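Local atomic coordinates of folylpolyglutamate synthase protein FOLC (Mycobacterium tuberculosis, PDB entry 2VOS), a protein that probably catalyses the ATP-dependent addition of L-glutamate to dihydropteroate and to tetrahydrofolate and its polyglutamates, with magnesium as cofactor. Residues G74-S77 and V78-V82; V333-P336 and G337-E340; T469-V472 and V473-G476. All coordinates share one frame; numbering follows the deposited sequence.

Contact 1. Residues G74-S77 and V78-V82. With CO (cobalt (II) ion), chain E; ADP (adenosine-5'-diphosphate), chain B.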
loop_
_atom_site.group_PDB
_atom_site.type_symbol
_atom_site.label_atom_id
_atom_site.label_comp_id
_atom_site.label_asym_id
_atom_site.label_seq_id
_atom_site.Cartn_x
_atom_site.Cartn_y
_atom_site.Cartn_z
ATOM N N GLY A 74 3.261 2.465 3.850
ATOM C CA GLY A 74 2.004 2.654 4.561
ATOM C C GLY A 74 0.923 3.336 3.719
ATOM O O GLY A 74 -0.168 3.605 4.248
ATOM N N LYS A 75 1.164 3.636 2.442
ATOM C CA LYS A 75 0.092 4.334 1.695
ATOM C C LYS A 75 -1.199 3.516 1.685
ATOM O O LYS A 75 -2.287 4.040 1.960
ATOM C CB LYS A 75 0.401 4.692 0.222
ATOM C CG LYS A 75 1.619 5.687 -0.024
ATOM C CD LYS A 75 1.787 5.954 -1.512
ATOM C CE LYS A 75 2.302 4.695 -2.272
ATOM N NZ LYS A 75 3.533 4.077 -1.618
ATOM N N THR A 76 -1.090 2.274 1.225
ATOM C CA THR A 76 -2.289 1.415 1.110
ATOM C C THR A 76 -2.931 1.200 2.482
ATOM O O THR A 76 -4.163 1.275 2.623
ATOM C CB THR A 76 -1.966 0.054 0.417
ATOM O OG1 THR A 76 -1.756 0.351 -0.954
ATOM C CG2 THR A 76 -3.222 -0.873 0.501
ATOM N N SER A 77 -2.113 0.888 3.477
ATOM C CA SER A 77 -2.687 0.660 4.804
ATOM C C SER A 77 -3.407 1.932 5.326
ATOM O O SER A 77 -4.502 1.864 5.916
ATOM C CB SER A 77 -1.579 0.290 5.785
ATOM O OG SER A 77 -1.107 -1.027 5.586
ATOM N N VAL A 78 -2.780 3.105 5.137
ATOM C CA VAL A 78 -3.409 4.375 5.560
ATOM C C VAL A 78 -4.686 4.601 4.766
ATOM O O VAL A 78 -5.704 5.065 5.325
ATOM C CB VAL A 78 -2.439 5.619 5.400
ATOM C CG1 VAL A 78 -3.255 6.979 5.611
ATOM C CG2 VAL A 78 -1.308 5.513 6.465
ATOM N N ALA A 79 -4.674 4.301 3.459
ATOM C CA ALA A 79 -5.867 4.511 2.617
ATOM C C ALA A 79 -7.006 3.681 3.201
ATOM O O ALA A 79 -8.127 4.142 3.306
ATOM C CB ALA A 79 -5.622 4.081 1.184
ATOM N N ARG A 80 -6.721 2.420 3.526
ATOM C CA ARG A 80 -7.786 1.545 4.069
ATOM C C ARG A 80 -8.291 1.952 5.463
ATOM O O ARG A 80 -9.475 1.732 5.750
ATOM C CB ARG A 80 -7.344 0.102 4.120
ATOM C CG ARG A 80 -7.031 -0.421 2.638
ATOM C CD ARG A 80 -6.521 -1.879 2.716
ATOM N NE ARG A 80 -7.569 -2.847 3.123
ATOM C CZ ARG A 80 -8.374 -3.507 2.281
ATOM N NH1 ARG A 80 -8.310 -3.330 0.962
ATOM N NH2 ARG A 80 -9.276 -4.357 2.756
HETATM N N MSE A 81 -7.412 2.519 6.298
HETATM C CA MSE A 81 -7.774 3.076 7.597
HETATM C C MSE A 81 -8.672 4.320 7.449
HETATM O O MSE A 81 -9.701 4.404 8.097
HETATM C CB MSE A 81 -6.530 3.457 8.387
HETATM C CG MSE A 81 -5.865 2.186 8.960
HETATM SE SE MSE A 81 -4.080 2.711 9.540
HETATM C CE MSE A 81 -3.458 1.040 10.243
ATOM N N VAL A 82 -8.281 5.256 6.593
ATOM C CA VAL A 82 -9.141 6.390 6.235
ATOM C C VAL A 82 -10.513 5.927 5.780
ATOM O O VAL A 82 -11.514 6.447 6.240
ATOM C CB VAL A 82 -8.461 7.256 5.117
ATOM C CG1 VAL A 82 -9.421 8.284 4.503
ATOM C CG2 VAL A 82 -7.167 7.911 5.653
HETATM CO CO CO E . 0.157 0.754 -1.941
HETATM P PB ADP B . 2.428 1.267 0.291
HETATM O O1B ADP B . 1.007 1.330 -0.205
HETATM O O2B ADP B . 3.313 0.409 -0.570
HETATM O O3B ADP B . 3.057 2.571 0.680
HETATM P PA ADP B . 1.476 -0.641 2.351
HETATM O O1A ADP B . 0.990 -1.520 1.208
HETATM O O2A ADP B . 0.648 -0.264 3.568
HETATM O O3A ADP B . 2.387 0.589 1.768
HETATM O "O5'" ADP B . 2.668 -1.541 2.992
HETATM C "C5'" ADP B . 3.656 -2.255 2.235
HETATM C "C4'" ADP B . 4.598 -2.891 3.282
HETATM O "O4'" ADP B . 5.297 -1.830 3.990
HETATM C "C3'" ADP B . 3.882 -3.611 4.422
HETATM O "O3'" ADP B . 3.852 -5.007 4.204
HETATM C "C2'" ADP B . 4.686 -3.431 5.678
HETATM O "O2'" ADP B . 5.824 -4.356 5.587
HETATM C "C1'" ADP B . 5.357 -2.109 5.411
HETATM N N9 ADP B . 4.734 -0.903 6.027
HETATM C C8 ADP B . 3.450 -0.414 5.969
HETATM N N7 ADP B . 3.374 0.768 6.649
HETATM C C5 ADP B . 4.645 1.081 7.042
HETATM C C6 ADP B . 5.298 2.183 7.757
HETATM N N6 ADP B . 4.584 3.236 8.206
HETATM N N1 ADP B . 6.611 2.054 7.983
HETATM C C2 ADP B . 7.388 1.002 7.619
HETATM N N3 ADP B . 6.875 -0.048 6.926
HETATM C C4 ADP B . 5.529 -0.029 6.652
HETATM O O HOH W 1 1.906 1.159 -3.142
HETATM O O HOH W 2 0.803 -1.215 -1.575
#
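Val78 N donates to Gly74 O at 2.8 Å, closing the first turn of helix 75-88 on its N-cap glycine. The same i to i+4 pattern repeats in the next three bonds, Ala79 to Lys75, Arg80 to Thr76 and selenomethionine Met81 to Ser77, so the carbonyls of 74-77 are engaged down the helix while their N-H groups are left for the nucleotide.

Those N-H groups grip the diphosphate of ADP. Gly74 N reaches the bridging O3A, and Thr76 N meets O1B of the beta phosphate at 2.7 Å. Beta oxygen O3B is held twice by one residue: Lys75 donates from its backbone N and, its chain bent at both outer torsions (chi3 -69°, chi4 -51°), curls NZ back to the same atom at 2.8 Å. Gly71 O is a further acceptor for that ammonium. Ser77 likewise uses N and OG together on O2A of the alpha phosphate, with OG 2.8 Å away.

Cobalt is coordinated by Thr76 OG1 at 2.2 Å, ADP O1B and two waters, with Glu174 and Ser98 O completing its shell.

Side-chain packing is slight. The Thr76 and Arg80 side chains run alongside each other, CG2 to CD at 4.1 Å; beyond CD the Arg80 guanidinium goes on to Gln487 O and Thr334 OG1. Val78 CG2 packs on Gly74 O.

Glycine, lysine, threonine and serine wrapped round a diphosphate at a helix N terminus, with threonine on the metal, are the closing residues of the P-loop (Walker A motif) of the Mur ligase central domain.

Contact 2. Residues V333-P336 and G337-E340. With ADP (adenosine-5'-diphosphate), chain B.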
loop_
_atom_site.group_PDB
_atom_site.type_symbol
_atom_site.label_atom_id
_atom_site.label_comp_id
_atom_site.label_asym_id
_atom_site.label_seq_id
_atom_site.Cartn_x
_atom_site.Cartn_y
_atom_site.Cartn_z
ATOM N N VAL A 333 -10.698 -2.227 10.529
ATOM C CA VAL A 333 -9.641 -2.119 9.501
ATOM C C VAL A 333 -9.153 -3.491 9.094
ATOM O O VAL A 333 -8.886 -4.311 9.978
ATOM C CB VAL A 333 -8.386 -1.386 10.103
ATOM C CG1 VAL A 333 -7.153 -1.537 9.195
ATOM C CG2 VAL A 333 -8.750 0.081 10.314
ATOM N N THR A 334 -8.931 -3.705 7.790
ATOM C CA THR A 334 -8.116 -4.870 7.328
ATOM C C THR A 334 -7.000 -4.302 6.471
ATOM O O THR A 334 -7.100 -3.157 5.949
ATOM C CB THR A 334 -8.905 -5.896 6.516
ATOM O OG1 THR A 334 -9.492 -5.205 5.410
ATOM C CG2 THR A 334 -10.023 -6.519 7.353
ATOM N N SER A 335 -5.878 -5.021 6.386
ATOM C CA SER A 335 -4.860 -4.638 5.382
ATOM C C SER A 335 -4.262 -5.956 4.832
ATOM O O SER A 335 -3.264 -6.447 5.316
ATOM C CB SER A 335 -3.793 -3.736 5.991
ATOM O OG SER A 335 -2.985 -3.156 4.940
ATOM N N PRO A 336 -4.944 -6.554 3.863
ATOM C CA PRO A 336 -4.581 -7.846 3.345
ATOM C C PRO A 336 -3.133 -7.809 2.865
ATOM O O PRO A 336 -2.668 -6.810 2.345
ATOM C CB PRO A 336 -5.501 -8.072 2.169
ATOM C CG PRO A 336 -6.600 -6.918 2.240
ATOM C CD PRO A 336 -6.119 -5.921 3.203
ATOM N N GLY A 337 -2.435 -8.897 3.120
ATOM C CA GLY A 337 -1.033 -9.016 2.701
ATOM C C GLY A 337 -0.089 -8.122 3.455
ATOM O O GLY A 337 1.061 -8.027 3.045
ATOM N N ARG A 338 -0.520 -7.438 4.538
ATOM C CA ARG A 338 0.436 -6.725 5.439
ATOM C C ARG A 338 0.478 -7.440 6.797
ATOM O O ARG A 338 -0.459 -7.344 7.626
ATOM C CB ARG A 338 0.079 -5.235 5.630
ATOM C CG ARG A 338 0.440 -4.359 4.385
ATOM C CD ARG A 338 -0.192 -4.916 3.127
ATOM N NE ARG A 338 -0.091 -4.032 1.959
ATOM C CZ ARG A 338 -0.614 -4.299 0.752
ATOM N NH1 ARG A 338 -1.277 -5.427 0.495
ATOM N NH2 ARG A 338 -0.463 -3.435 -0.235
ATOM N N LEU A 339 1.538 -8.227 6.979
ATOM C CA LEU A 339 1.701 -9.091 8.126
ATOM C C LEU A 339 0.404 -9.821 8.444
ATOM O O LEU A 339 -0.122 -9.754 9.576
ATOM C CB LEU A 339 2.124 -8.262 9.324
ATOM C CG LEU A 339 3.428 -8.496 10.116
ATOM C CD1 LEU A 339 4.207 -9.729 9.825
ATOM C CD2 LEU A 339 4.223 -7.195 10.137
ATOM N N GLU A 340 -0.144 -10.478 7.429
ATOM C CA GLU A 340 -1.430 -11.111 7.561
ATOM C C GLU A 340 -1.197 -12.618 7.766
ATOM O O GLU A 340 -0.483 -13.256 6.996
ATOM C CB GLU A 340 -2.279 -10.877 6.293
ATOM C CG GLU A 340 -3.713 -11.404 6.431
ATOM C CD GLU A 340 -4.495 -11.279 5.136
ATOM O OE1 GLU A 340 -3.856 -11.013 4.089
ATOM O OE2 GLU A 340 -5.727 -11.497 5.143
HETATM P PB ADP B . 2.428 1.267 0.291
HETATM O O1B ADP B . 1.007 1.330 -0.205
HETATM O O2B ADP B . 3.313 0.409 -0.570
HETATM O O3B ADP B . 3.057 2.571 0.680
HETATM P PA ADP B . 1.476 -0.641 2.351
HETATM O O1A ADP B . 0.990 -1.520 1.208
HETATM O O2A ADP B . 0.648 -0.264 3.568
HETATM O O3A ADP B . 2.387 0.589 1.768
HETATM O "O5'" ADP B . 2.668 -1.541 2.992
HETATM C "C5'" ADP B . 3.656 -2.255 2.235
HETATM C "C4'" ADP B . 4.598 -2.891 3.282
HETATM O "O4'" ADP B . 5.297 -1.830 3.990
HETATM C "C3'" ADP B . 3.882 -3.611 4.422
HETATM O "O3'" ADP B . 3.852 -5.007 4.204
HETATM C "C2'" ADP B . 4.686 -3.431 5.678
HETATM O "O2'" ADP B . 5.824 -4.356 5.587
HETATM C "C1'" ADP B . 5.357 -2.109 5.411
HETATM N N9 ADP B . 4.734 -0.903 6.027
HETATM C C8 ADP B . 3.450 -0.414 5.969
HETATM N N7 ADP B . 3.374 0.768 6.649
HETATM C C5 ADP B . 4.645 1.081 7.042
HETATM C C6 ADP B . 5.298 2.183 7.757
HETATM N N6 ADP B . 4.584 3.236 8.206
HETATM N N1 ADP B . 6.611 2.054 7.983
HETATM C C2 ADP B . 7.388 1.002 7.619
HETATM N N3 ADP B . 6.875 -0.048 6.926
HETATM C C4 ADP B . 5.529 -0.029 6.652
HETATM O O HOH W 3 -3.128 -8.049 8.173
#
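Arg338 reaches back over the turn that carries it and bonds Pro336 O through NH1 at 2.7 Å, while the rest of its guanidinium holds ADP. NE and NH2 both donate to O1A of the alpha phosphate, each at 2.8 Å, a two-pronged grip on a single oxygen. The alpha phosphorus lies in the guanidinium plane, at its edge; Pro336 O sits 23° out of that plane. Three N-H groups on one flat group are therefore engaged, which fixes its rotation. The first torsion (chi1 -75°) puts Arg338 CG beside the backbone N, within 3.5 Å of ADP O3' on the ribose; the bend at chi2 (54°) then turns the extended remainder to the phosphate.

Behind this first shell stands a type II beta turn from Ser335 to Arg338, closed by Arg338 N on Ser335 O at 3.0 Å. Gly337 occupies the turn's third position with positive phi. Ser335 OG lies 3.7 Å from Arg338 CG, against the aliphatic part of the chain, and is hydrogen-bonded to Ser77 OG of helix 75-88.

Glu340 braces the turn through its carboxylate. Extended throughout, it brings OE1 to Gly337 N at 2.7 Å, the N-H meeting the oxygen from above the carboxylate plane; the same oxygen touches Pro336 CA at 3.3 Å. Its other oxygen, OE2, makes a salt bridge to Arg479. Leu339 and Glu340 both face Ile350, a G1 beta bulge where strand 340-343 starts.

The chemistry is a chain of support: a carboxylate steadies the turn, the turn presents a carbonyl, and the carbonyl orients a guanidinium whose positive charge probably offsets the negative charge of the alpha phosphate.

Contact 3. Residues T469-V472 and V473-G476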
loop_
_atom_site.group_PDB
_atom_site.type_symbol
_atom_site.label_atom_id
_atom_site.label_comp_id
_atom_site.label_asym_id
_atom_site.label_seq_id
_atom_site.Cartn_x
_atom_site.Cartn_y
_atom_site.Cartn_z
ATOM N N THR A 469 7.369 -13.156 1.725
ATOM C CA THR A 469 7.493 -11.705 1.589
ATOM C C THR A 469 8.424 -11.337 0.414
ATOM O O THR A 469 8.890 -12.230 -0.349
ATOM C CB THR A 469 8.019 -11.123 2.939
ATOM O OG1 THR A 469 7.955 -9.711 2.924
ATOM C CG2 THR A 469 9.538 -11.540 3.218
ATOM N N GLY A 470 8.678 -10.032 0.244
ATOM C CA GLY A 470 9.715 -9.609 -0.721
ATOM C C GLY A 470 9.110 -8.755 -1.825
ATOM O O GLY A 470 9.828 -7.953 -2.484
ATOM N N SER A 471 7.794 -8.893 -2.012
ATOM C CA SER A 471 7.095 -8.202 -3.065
ATOM C C SER A 471 5.599 -8.244 -2.793
ATOM O O SER A 471 5.082 -9.175 -2.158
ATOM C CB SER A 471 7.438 -8.880 -4.401
ATOM O OG SER A 471 6.674 -8.376 -5.466
ATOM N N VAL A 472 4.882 -7.261 -3.314
ATOM C CA VAL A 472 3.422 -7.347 -3.378
ATOM C C VAL A 472 2.951 -8.598 -4.116
ATOM O O VAL A 472 2.011 -9.288 -3.696
ATOM C CB VAL A 472 2.830 -6.088 -4.105
ATOM C CG1 VAL A 472 1.319 -6.212 -4.197
ATOM C CG2 VAL A 472 3.209 -4.845 -3.301
ATOM N N VAL A 473 3.645 -8.928 -5.196
ATOM C CA VAL A 473 3.257 -10.047 -6.031
ATOM C C VAL A 473 3.454 -11.396 -5.293
ATOM O O VAL A 473 2.642 -12.347 -5.439
ATOM C CB VAL A 473 4.092 -10.038 -7.343
ATOM C CG1 VAL A 473 3.771 -11.284 -8.186
ATOM C CG2 VAL A 473 3.823 -8.745 -8.158
ATOM N N THR A 474 4.494 -11.458 -4.475
ATOM C CA THR A 474 4.821 -12.663 -3.711
ATOM C C THR A 474 3.704 -12.871 -2.674
ATOM O O THR A 474 3.142 -13.966 -2.525
ATOM C CB THR A 474 6.174 -12.513 -2.938
ATOM O OG1 THR A 474 7.254 -12.136 -3.830
ATOM C CG2 THR A 474 6.579 -13.870 -2.225
ATOM N N ALA A 475 3.418 -11.821 -1.908
ATOM C CA ALA A 475 2.324 -11.833 -0.961
ATOM C C ALA A 475 0.986 -12.136 -1.612
ATOM O O ALA A 475 0.230 -12.987 -1.113
ATOM C CB ALA A 475 2.294 -10.502 -0.183
ATOM N N GLY A 476 0.678 -11.481 -2.731
ATOM C CA GLY A 476 -0.577 -11.685 -3.412
ATOM C C GLY A 476 -0.729 -13.083 -3.960
ATOM O O GLY A 476 -1.803 -13.715 -3.770
#
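Ser471 is the N-cap of helix 472-481, and its carbonyl takes Ala475 N at 3.1 Å almost straight along the N-H, with a weak second bond from Thr474 N. One residue on, Val472 O accepts from Gly476 N at 2.7 Å, so the regular helical pattern is in place from the first turn.

The serine side chain does the capping. With chi1 at 173°, Ser471 OG points away from its own N and sits beside its carbonyl carbon, where it can accept from Val473 N at 3.1 Å. There it also rests against Val473 CB. Thr474 approaches the same serine with its hydroxyl, OG1 standing 3.3 Å from Ser471 CB; the polar partners of that hydroxyl, Ser380 O and Asn406, lie in neighbouring loops.

The two branches of Thr474 divide their work. A chi1 of -54° sets OG1 beside the backbone N, facing the serine and those loops, and leaves CG2 anti to that N, where it packs on Thr469 O at 3.4 Å, against the end of strand 464-469. Gly470, with phi at 118°, links that strand to the cap. Thr469 itself is bound by its hydroxyl to Asp351 O, the backbone of a residue that binds ADP, and the Val472 side chain lies near that of His354, a magnesium ligand.

Backbone N-H groups that helix geometry leaves without a carbonyl are thus partly met by a serine oxygen at the cap, and buried threonine hydroxyls find partners in adjoining loops. The result is a helix start held by backbone and side-chain bonds, near the nucleotide and magnesium sites.

Overall arrangement
From the N terminus, contact 1 comes first, turning the P-loop into helix 75-88 of the central domain. Contact 2 follows far along the chain, a turn between helix 323-331 and strand 340-343, and contact 3 lies near the C terminus, between strand 464-469 and helix 472-481. Each closes a local loop; they run in series, neither nesting nor crossing. Contacts 1 and 2 share ADP and touch directly, through Arg80 with Thr334 and Met81 against Val333, joining the P-loop helix to the loop leading to strand 340-343 of the six-stranded sheet. Contact 3 meets contact 2 only lightly, Ala475 CB against Gly337 O, and stays about 8 Å from contact 1 at the nearest atoms.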